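Local coordinates for protein amorpha-4,11-diene synthase (Artemisia annua, PDB 4GAX) that probably converts farnesyl diphosphate into a cyclic sesquiterpene by metal-assisted loss of diphosphate, the deposited form being an engineered mutant named as an alpha-bisabolol synthase, at residues 90-95 with 241-246; 134-139 with 174-179; 418-423 with 447-452. One frame throughout, in Å; residues are numbered along the deposited sequence.

Contact 1: residues 90-95 with 241-246; sequences LGISYL and IKLAKL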
loop_
_atom_site.group_PDB
_atom_site.type_symbol
_atom_site.label_atom_id
_atom_site.label_comp_id
_atom_site.label_asym_id
_atom_site.label_seq_id
_atom_site.Cartn_x
_atom_site.Cartn_y
_atom_site.Cartn_z
ATOM N N LEU A 90 -8.611 -8.491 11.323
ATOM C CA LEU A 90 -7.716 -8.905 12.417
ATOM C C LEU A 90 -6.290 -9.219 11.923
ATOM O O LEU A 90 -5.361 -9.440 12.727
ATOM C CB LEU A 90 -8.282 -10.105 13.179
ATOM C CG LEU A 90 -9.511 -9.785 14.040
ATOM C CD1 LEU A 90 -10.145 -11.091 14.566
ATOM C CD2 LEU A 90 -9.108 -8.875 15.193
ATOM N N GLY A 91 -6.140 -9.266 10.604
ATOM C CA GLY A 91 -4.833 -9.345 9.978
ATOM C C GLY A 91 -4.306 -10.759 9.839
ATOM O O GLY A 91 -3.097 -10.947 9.688
ATOM N N ILE A 92 -5.205 -11.748 9.896
ATOM C CA ILE A 92 -4.801 -13.159 9.787
ATOM C C ILE A 92 -5.372 -13.875 8.562
ATOM O O ILE A 92 -5.446 -15.108 8.519
ATOM C CB ILE A 92 -5.148 -13.960 11.050
ATOM C CG1 ILE A 92 -6.526 -13.571 11.584
ATOM C CG2 ILE A 92 -4.106 -13.725 12.125
ATOM C CD1 ILE A 92 -6.988 -14.487 12.699
ATOM N N SER A 93 -5.778 -13.106 7.559
ATOM C CA SER A 93 -6.305 -13.707 6.341
ATOM C C SER A 93 -5.268 -14.612 5.658
ATOM O O SER A 93 -5.636 -15.624 5.055
ATOM C CB SER A 93 -6.824 -12.632 5.388
ATOM O OG SER A 93 -5.779 -11.752 5.013
ATOM N N TYR A 94 -3.977 -14.293 5.804
ATOM C CA TYR A 94 -2.917 -15.121 5.200
ATOM C C TYR A 94 -2.873 -16.535 5.759
ATOM O O TYR A 94 -2.289 -17.420 5.146
ATOM C CB TYR A 94 -1.530 -14.480 5.364
ATOM C CG TYR A 94 -1.108 -14.307 6.800
ATOM C CD1 TYR A 94 -0.389 -15.301 7.469
ATOM C CD2 TYR A 94 -1.419 -13.144 7.495
ATOM C CE1 TYR A 94 0.001 -15.136 8.793
ATOM C CE2 TYR A 94 -1.033 -12.970 8.817
ATOM C CZ TYR A 94 -0.325 -13.968 9.459
ATOM O OH TYR A 94 0.051 -13.782 10.767
ATOM N N LEU A 95 -3.476 -16.750 6.931
ATOM C CA LEU A 95 -3.560 -18.101 7.485
ATOM C C LEU A 95 -4.643 -18.924 6.796
ATOM O O LEU A 95 -4.621 -20.145 6.852
ATOM C CB LEU A 95 -3.867 -18.054 8.984
ATOM C CG LEU A 95 -2.808 -17.436 9.901
ATOM C CD1 LEU A 95 -3.287 -17.564 11.331
ATOM C CD2 LEU A 95 -1.473 -18.147 9.727
ATOM N N ILE A 241 -9.699 -13.787 18.389
ATOM C CA ILE A 241 -8.864 -12.739 18.973
ATOM C C ILE A 241 -7.594 -13.331 19.569
ATOM O O ILE A 241 -6.516 -12.727 19.467
ATOM C CB ILE A 241 -9.614 -11.851 20.013
ATOM C CG1 ILE A 241 -8.771 -10.608 20.342
ATOM C CG2 ILE A 241 -9.927 -12.623 21.288
ATOM C CD1 ILE A 241 -8.430 -9.765 19.119
ATOM N N LYS A 242 -7.700 -14.520 20.162
ATOM C CA LYS A 242 -6.509 -15.159 20.721
ATOM C C LYS A 242 -5.493 -15.450 19.622
ATOM O O LYS A 242 -4.294 -15.158 19.751
ATOM C CB LYS A 242 -6.882 -16.450 21.443
ATOM C CG LYS A 242 -5.723 -17.064 22.205
ATOM C CD LYS A 242 -6.099 -18.416 22.788
ATOM C CE LYS A 242 -5.083 -18.860 23.829
ATOM N NZ LYS A 242 -5.297 -20.280 24.216
ATOM N N LEU A 243 -5.987 -16.013 18.526
ATOM C CA LEU A 243 -5.154 -16.317 17.376
ATOM C C LEU A 243 -4.571 -15.059 16.739
ATOM O O LEU A 243 -3.386 -15.022 16.375
ATOM C CB LEU A 243 -5.988 -17.064 16.329
ATOM C CG LEU A 243 -5.291 -17.395 15.011
ATOM C CD1 LEU A 243 -4.035 -18.222 15.253
ATOM C CD2 LEU A 243 -6.243 -18.132 14.104
ATOM N N ALA A 244 -5.405 -14.037 16.577
ATOM C CA ALA A 244 -4.953 -12.810 15.924
ATOM C C ALA A 244 -3.796 -12.149 16.671
ATOM O O ALA A 244 -2.887 -11.583 16.056
ATOM C CB ALA A 244 -6.118 -11.814 15.750
ATOM N N LYS A 245 -3.836 -12.204 17.995
ATOM C CA LYS A 245 -2.806 -11.529 18.780
ATOM C C LYS A 245 -1.511 -12.332 18.796
ATOM O O LYS A 245 -0.422 -11.755 18.715
ATOM C CB LYS A 245 -3.291 -11.274 20.204
ATOM C CG LYS A 245 -4.438 -10.277 20.306
ATOM C CD LYS A 245 -4.972 -10.228 21.762
ATOM C CE LYS A 245 -4.461 -9.017 22.513
ATOM N NZ LYS A 245 -4.858 -9.045 23.966
ATOM N N LEU A 246 -1.628 -13.657 18.917
ATOM C CA LEU A 246 -0.456 -14.541 18.892
ATOM C C LEU A 246 0.249 -14.405 17.546
ATOM O O LEU A 246 1.483 -14.311 17.465
ATOM C CB LEU A 246 -0.868 -16.003 19.103
ATOM C CG LEU A 246 -0.854 -16.595 20.519
ATOM C CD1 LEU A 246 -1.133 -15.549 21.566
ATOM C CD2 LEU A 246 -1.868 -17.744 20.633
HETATM O O HOH W 1 -2.898 -10.554 13.462
#
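Ala244 meets Leu90 where the loop 90-95 comes up against the helix 241-246, with Leu90 CB 3.8 Å from Ala244 CB. Farther out, Leu90 crosses Ile241 at about a right angle, its CD2 lying 4.1 Å from Ile241 CD1. The CB of Ile241 points away from the loop, but chi2 of 58° bends its chain back, and CD1 alone makes the touch. Ile92 uses both branches. With chi1 at 41°, CG1 is wedged between its own backbone N and carbonyl carbon, which sends CD1 to within 4.0 Å of Leu243 CD2, while CG2 rests 4.0 Å from Ala244 CA. Leu243 then receives Leu95 tip to tip, the two CD1 atoms of Leu95 and Leu243 being 4.0 Å apart; Val56 and Leu59 of helix 52-71 also pack on Leu243. Gly91, in a Schellman motif with positive phi, ends helix 77-89 and turns the chain so that Leu90 and Ile92 both face the helix. A single water donates to Leu90 O and to Ala244 O, 2.8 Å from each. With no direct hydrogen bond between the segments, the chemistry implies a joint held by apolar contact between aliphatic side chains, plus one water linking two backbone carbonyls.

Contact 2: residues 134-139 with 174-179; sequences VTCDVF and EIILED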
loop_
_atom_site.group_PDB
_atom_site.type_symbol
_atom_site.label_atom_id
_atom_site.label_comp_id
_atom_site.label_asym_id
_atom_site.label_seq_id
_atom_site.Cartn_x
_atom_site.Cartn_y
_atom_site.Cartn_z
ATOM N N VAL A 134 -18.896 -6.469 -8.789
ATOM C CA VAL A 134 -20.302 -6.491 -8.424
ATOM C C VAL A 134 -20.896 -5.088 -8.604
ATOM O O VAL A 134 -20.195 -4.100 -8.422
ATOM C CB VAL A 134 -20.381 -6.935 -6.949
ATOM C CG1 VAL A 134 -21.373 -6.113 -6.166
ATOM C CG2 VAL A 134 -20.620 -8.450 -6.861
ATOM N N THR A 135 -22.174 -4.983 -8.973
ATOM C CA THR A 135 -22.744 -3.660 -9.238
ATOM C C THR A 135 -23.396 -3.000 -8.001
ATOM O O THR A 135 -23.541 -3.620 -6.946
ATOM C CB THR A 135 -23.762 -3.720 -10.370
ATOM O OG1 THR A 135 -23.852 -2.443 -11.013
ATOM C CG2 THR A 135 -25.082 -4.072 -9.813
ATOM N N CYS A 136 -23.809 -1.746 -8.148
ATOM C CA CYS A 136 -24.479 -1.035 -7.058
ATOM C C CYS A 136 -25.958 -1.348 -6.867
ATOM O O CYS A 136 -26.576 -0.807 -5.945
ATOM C CB CYS A 136 -24.340 0.468 -7.267
ATOM S SG CYS A 136 -22.731 1.041 -6.825
ATOM N N ASP A 137 -26.530 -2.188 -7.731
ATOM C CA ASP A 137 -27.966 -2.505 -7.662
ATOM C C ASP A 137 -28.395 -2.967 -6.278
ATOM O O ASP A 137 -29.515 -2.712 -5.858
ATOM C CB ASP A 137 -28.347 -3.594 -8.666
ATOM C CG ASP A 137 -28.239 -3.128 -10.110
ATOM O OD1 ASP A 137 -28.061 -1.910 -10.337
ATOM O OD2 ASP A 137 -28.341 -3.988 -11.017
ATOM N N VAL A 138 -27.494 -3.644 -5.573
ATOM C CA VAL A 138 -27.806 -4.186 -4.266
ATOM C C VAL A 138 -28.233 -3.080 -3.300
ATOM O O VAL A 138 -28.954 -3.341 -2.329
ATOM C CB VAL A 138 -26.612 -4.982 -3.686
ATOM C CG1 VAL A 138 -25.441 -4.051 -3.348
ATOM C CG2 VAL A 138 -27.039 -5.777 -2.455
ATOM N N PHE A 139 -27.821 -1.841 -3.580
ATOM C CA PHE A 139 -28.139 -0.724 -2.683
ATOM C C PHE A 139 -29.492 -0.069 -2.910
ATOM O O PHE A 139 -29.947 0.722 -2.079
ATOM C CB PHE A 139 -27.037 0.334 -2.728
ATOM C CG PHE A 139 -25.723 -0.164 -2.207
ATOM C CD1 PHE A 139 -25.565 -0.441 -0.856
ATOM C CD2 PHE A 139 -24.655 -0.385 -3.072
ATOM C CE1 PHE A 139 -24.345 -0.920 -0.370
ATOM C CE2 PHE A 139 -23.443 -0.863 -2.594
ATOM C CZ PHE A 139 -23.289 -1.124 -1.244
ATOM N N GLU A 174 -20.965 6.282 -9.904
ATOM C CA GLU A 174 -21.885 5.523 -9.055
ATOM C C GLU A 174 -22.579 6.433 -8.043
ATOM O O GLU A 174 -22.148 6.556 -6.892
ATOM C CB GLU A 174 -21.167 4.331 -8.401
ATOM C CG GLU A 174 -20.738 3.317 -9.473
ATOM C CD GLU A 174 -19.988 2.123 -8.933
ATOM O OE1 GLU A 174 -19.225 2.269 -7.947
ATOM O OE2 GLU A 174 -20.151 1.024 -9.513
ATOM N N ILE A 175 -23.658 7.067 -8.502
ATOM C CA ILE A 175 -24.307 8.129 -7.751
ATOM C C ILE A 175 -24.888 7.626 -6.442
ATOM O O ILE A 175 -24.910 8.367 -5.442
ATOM C CB ILE A 175 -25.441 8.800 -8.560
ATOM C CG1 ILE A 175 -25.039 8.959 -10.019
ATOM C CG2 ILE A 175 -25.807 10.165 -7.970
ATOM C CD1 ILE A 175 -26.054 8.397 -10.998
ATOM N N ILE A 176 -25.375 6.386 -6.430
ATOM C CA ILE A 176 -25.959 5.880 -5.188
ATOM C C ILE A 176 -24.916 5.812 -4.064
ATOM O O ILE A 176 -25.248 6.039 -2.888
ATOM C CB ILE A 176 -26.731 4.551 -5.341
ATOM C CG1 ILE A 176 -27.520 4.259 -4.061
ATOM C CG2 ILE A 176 -25.783 3.384 -5.657
ATOM C CD1 ILE A 176 -28.803 3.496 -4.276
ATOM N N LEU A 177 -23.656 5.552 -4.422
ATOM C CA LEU A 177 -22.581 5.555 -3.415
ATOM C C LEU A 177 -22.003 6.947 -3.125
ATOM O O LEU A 177 -21.534 7.213 -2.007
ATOM C CB LEU A 177 -21.460 4.586 -3.782
ATOM C CG LEU A 177 -21.856 3.114 -3.796
ATOM C CD1 LEU A 177 -20.690 2.295 -4.363
ATOM C CD2 LEU A 177 -22.225 2.623 -2.420
ATOM N N GLU A 178 -21.994 7.837 -4.116
ATOM C CA GLU A 178 -21.721 9.237 -3.790
ATOM C C GLU A 178 -22.761 9.721 -2.757
ATOM O O GLU A 178 -22.424 10.327 -1.734
ATOM C CB GLU A 178 -21.791 10.112 -5.052
ATOM C CG GLU A 178 -20.738 9.785 -6.096
ATOM C CD GLU A 178 -19.325 10.047 -5.605
ATOM O OE1 GLU A 178 -19.140 10.956 -4.753
ATOM O OE2 GLU A 178 -18.397 9.349 -6.086
ATOM N N ASP A 179 -24.031 9.448 -3.037
ATOM C CA ASP A 179 -25.108 9.798 -2.111
ATOM C C ASP A 179 -24.907 9.145 -0.749
ATOM O O ASP A 179 -25.061 9.790 0.295
ATOM C CB ASP A 179 -26.462 9.370 -2.688
ATOM C CG ASP A 179 -26.907 10.252 -3.850
ATOM O OD1 ASP A 179 -26.249 11.292 -4.092
ATOM O OD2 ASP A 179 -27.923 9.918 -4.506
HETATM O O HOH W 2 -22.703 -0.124 -10.183
#
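Cys136 packs against Glu174, Ile176 and Leu177 at the N-terminal end of helix 175-194. Its N donates to a water 2.8 Å away, and that water in turn donates to Glu174 OE2 at 2.9 Å; the same carboxylate oxygen forms a salt bridge with Arg128. Cys136 CB lies 3.6 Å from Ile176 CG2. Its SG, placed beside the backbone N by chi1 of -77°, sits 3.4 Å from Leu177 CD1 and 3.6 Å from CD of Glu174, the N-cap residue. Three residues on, Phe139 N bonds back to Cys136 O, a turn that brings the ring up to the same helix. Phe139 CB is 3.9 Å from Ile176 CD1. Leu177 CD2 makes a CH-pi contact over one ring face, 4.0 Å from the Phe139 centroid and 25° off the normal; Val138 CG1 lies over the opposite face. Because Ile176 spends one branch on each partner, an alanine here would probably open a gap between the helix and both Cys136 CB and Phe139 CB, leaving the turn less firmly seated. Around this joint, Phe124 of helix 120-129 meets the Phe139 ring edge-to-face, and Leu163 and Ala166 of helix 157-167 also touch Phe139, which thus links helix 175-194 with both.

Contact 3: residues 418-423 with 447-452; sequences GANLLT and PLLRYK
Leu449 and Ala419 mark the closest backbone approach of the two helices, with Leu449 CA 6.0 Å from Ala419 CA. The axes of segments 419-423 and 447-452 come within 10.1 Å and make an angle of 117° between their N-to-C directions, so they cross steeply.

Van der Waals contacts of Ala419 come first. Ala419 CB, directed at the other helix, lies 3.8 Å from Leu449 O and 4.0 Å from Lys452 CD. The lysine runs out fully extended as far as CE, then bends at chi4 (-51°), which brings NZ to 4.0 Å from Ala419 CA. Its aliphatic part therefore packs as a hydrocarbon, and Val529 of helix 519-535 touches the lysine too.

Polar atoms against methyls come second. Leu449 enters between two side chains one turn apart, giving one methyl to each: CD1 is 3.5 Å from Asn420 OD1 and CD2 is 3.4 Å from Thr423 OG1. The Asn420 CB points away, yet its amide oxygen comes round to the leucine.

No hydrogen bond crosses the contact; the side-chain one lies within 418-423. Thr423 OG1 donates to Ala419 O at 2.8 Å, with a C=O...donor angle of 159°, and Thr423 N adds a weak bond to the same carbonyl. The hydroxyl is thereby fixed in rotation, its proton spent on that carbonyl and not directed at Leu449 CD2.

Gly418, with positive phi, breaks the helical run after helix 407-416 and stands at the N-cap position of helix 419-429. Such a kink is consistent with the interrupted helix G of class I terpene synthases, and helix 447-461, at whose end an NDLAGHKEE sequence begins, probably corresponds to the helix leading into the second metal-binding (NSE/DTE) motif. The crossing thus belongs to the all-helical metal-binding domain.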
loop_
_atom_site.group_PDB
_atom_site.type_symbol
_atom_site.label_atom_id
_atom_site.label_comp_id
_atom_site.label_asym_id
_atom_site.label_seq_id
_atom_site.Cartn_x
_atom_site.Cartn_y
_atom_site.Cartn_z
ATOM N N GLY A 418 8.685 6.307 -9.886
ATOM C CA GLY A 418 8.892 4.939 -9.432
ATOM C C GLY A 418 7.731 3.961 -9.575
ATOM O O GLY A 418 7.840 2.816 -9.127
ATOM N N ALA A 419 6.627 4.390 -10.189
ATOM C CA ALA A 419 5.426 3.541 -10.262
ATOM C C ALA A 419 5.719 2.233 -10.998
ATOM O O ALA A 419 5.369 1.155 -10.513
ATOM C CB ALA A 419 4.269 4.282 -10.931
ATOM N N ASN A 420 6.367 2.341 -12.158
ATOM C CA ASN A 420 6.752 1.171 -12.941
ATOM C C ASN A 420 7.816 0.335 -12.227
ATOM O O ASN A 420 7.751 -0.904 -12.202
ATOM C CB ASN A 420 7.274 1.592 -14.323
ATOM C CG ASN A 420 6.230 2.331 -15.150
ATOM O OD1 ASN A 420 5.028 2.275 -14.855
ATOM N ND2 ASN A 420 6.687 3.028 -16.195
ATOM N N LEU A 421 8.795 1.018 -11.645
ATOM C CA LEU A 421 9.934 0.334 -11.031
ATOM C C LEU A 421 9.526 -0.467 -9.791
ATOM O O LEU A 421 9.858 -1.657 -9.668
ATOM C CB LEU A 421 11.050 1.333 -10.708
ATOM C CG LEU A 421 12.284 0.762 -9.998
ATOM C CD1 LEU A 421 12.885 -0.364 -10.816
ATOM C CD2 LEU A 421 13.327 1.844 -9.769
ATOM N N LEU A 422 8.786 0.171 -8.884
ATOM C CA LEU A 422 8.308 -0.511 -7.687
ATOM C C LEU A 422 7.426 -1.701 -8.034
ATOM O O LEU A 422 7.507 -2.742 -7.378
ATOM C CB LEU A 422 7.552 0.450 -6.762
ATOM C CG LEU A 422 8.393 1.608 -6.209
ATOM C CD1 LEU A 422 7.570 2.453 -5.244
ATOM C CD2 LEU A 422 9.669 1.096 -5.537
ATOM N N THR A 423 6.579 -1.551 -9.049
ATOM C CA THR A 423 5.707 -2.653 -9.467
ATOM C C THR A 423 6.521 -3.842 -9.981
ATOM O O THR A 423 6.332 -4.986 -9.557
ATOM C CB THR A 423 4.735 -2.221 -10.592
ATOM O OG1 THR A 423 3.866 -1.190 -10.112
ATOM C CG2 THR A 423 3.896 -3.408 -11.072
ATOM N N PRO A 447 -3.342 2.171 -17.561
ATOM C CA PRO A 447 -3.898 3.320 -16.835
ATOM C C PRO A 447 -3.650 3.278 -15.317
ATOM O O PRO A 447 -3.452 4.328 -14.694
ATOM C CB PRO A 447 -5.392 3.223 -17.141
ATOM C CG PRO A 447 -5.426 2.641 -18.528
ATOM C CD PRO A 447 -4.275 1.656 -18.583
ATOM N N LEU A 448 -3.676 2.089 -14.724
ATOM C CA LEU A 448 -3.517 1.976 -13.276
ATOM C C LEU A 448 -2.175 2.565 -12.799
ATOM O O LEU A 448 -2.125 3.254 -11.780
ATOM C CB LEU A 448 -3.653 0.525 -12.831
ATOM C CG LEU A 448 -3.362 0.183 -11.365
ATOM C CD1 LEU A 448 -4.322 0.911 -10.428
ATOM C CD2 LEU A 448 -3.457 -1.314 -11.145
ATOM N N LEU A 449 -1.100 2.310 -13.539
ATOM C CA LEU A 449 0.212 2.828 -13.151
ATOM C C LEU A 449 0.311 4.322 -13.441
ATOM O O LEU A 449 0.940 5.070 -12.692
ATOM C CB LEU A 449 1.339 2.058 -13.843
ATOM C CG LEU A 449 1.407 0.573 -13.459
ATOM C CD1 LEU A 449 2.599 -0.124 -14.147
ATOM C CD2 LEU A 449 1.478 0.404 -11.959
ATOM N N ARG A 450 -0.312 4.759 -14.532
ATOM C CA ARG A 450 -0.379 6.183 -14.847
ATOM C C ARG A 450 -1.109 6.933 -13.745
ATOM O O ARG A 450 -0.697 8.032 -13.346
ATOM C CB ARG A 450 -1.115 6.417 -16.171
ATOM C CG ARG A 450 -1.010 7.854 -16.690
ATOM C CD ARG A 450 -2.067 8.142 -17.743
ATOM N NE ARG A 450 -2.285 6.991 -18.623
ATOM C CZ ARG A 450 -3.479 6.586 -19.052
ATOM N NH1 ARG A 450 -4.579 7.233 -18.683
ATOM N NH2 ARG A 450 -3.574 5.528 -19.850
ATOM N N TYR A 451 -2.209 6.347 -13.270
ATOM C CA TYR A 451 -3.011 6.972 -12.225
ATOM C C TYR A 451 -2.219 7.058 -10.914
ATOM O O TYR A 451 -2.229 8.093 -10.240
ATOM C CB TYR A 451 -4.323 6.203 -12.010
ATOM C CG TYR A 451 -5.375 6.425 -13.092
ATOM C CD1 TYR A 451 -5.545 7.671 -13.687
ATOM C CD2 TYR A 451 -6.183 5.380 -13.524
ATOM C CE1 TYR A 451 -6.513 7.875 -14.670
ATOM C CE2 TYR A 451 -7.148 5.569 -14.513
ATOM C CZ TYR A 451 -7.312 6.813 -15.073
ATOM O OH TYR A 451 -8.274 6.995 -16.044
ATOM N N LYS A 452 -1.572 5.955 -10.541
ATOM C CA LYS A 452 -0.700 5.930 -9.372
ATOM C C LYS A 452 0.330 7.060 -9.449
ATOM O O LYS A 452 0.495 7.834 -8.497
ATOM C CB LYS A 452 0.016 4.581 -9.283
ATOM C CG LYS A 452 0.959 4.443 -8.093
ATOM C CD LYS A 452 1.643 3.068 -8.101
ATOM C CE LYS A 452 2.590 2.890 -6.905
ATOM N NZ LYS A 452 3.555 4.018 -6.762
#

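Overall arrangement
From the N terminus, the chain first reaches residues 90-95, and contact 1 closes a long loop when helix 238-269 returns to the turn after helix 77-89. Contact 2 is nested inside that loop: across 34 intervening residues it joins the loop after helix 120-129 to the start of helix 175-194, all within the N-terminal terpene synthase domain. Contact 3 follows in series in the metal-binding domain, closing a loop of 23 residues between 418-423 and 447-452, segments of helices 419-429 and 447-461. None of the three touch; contacts 2 and 3 come nearest, about 14 Å between nearest atoms. Contacts 1 and 3 lie on opposite sides of the chain's centre.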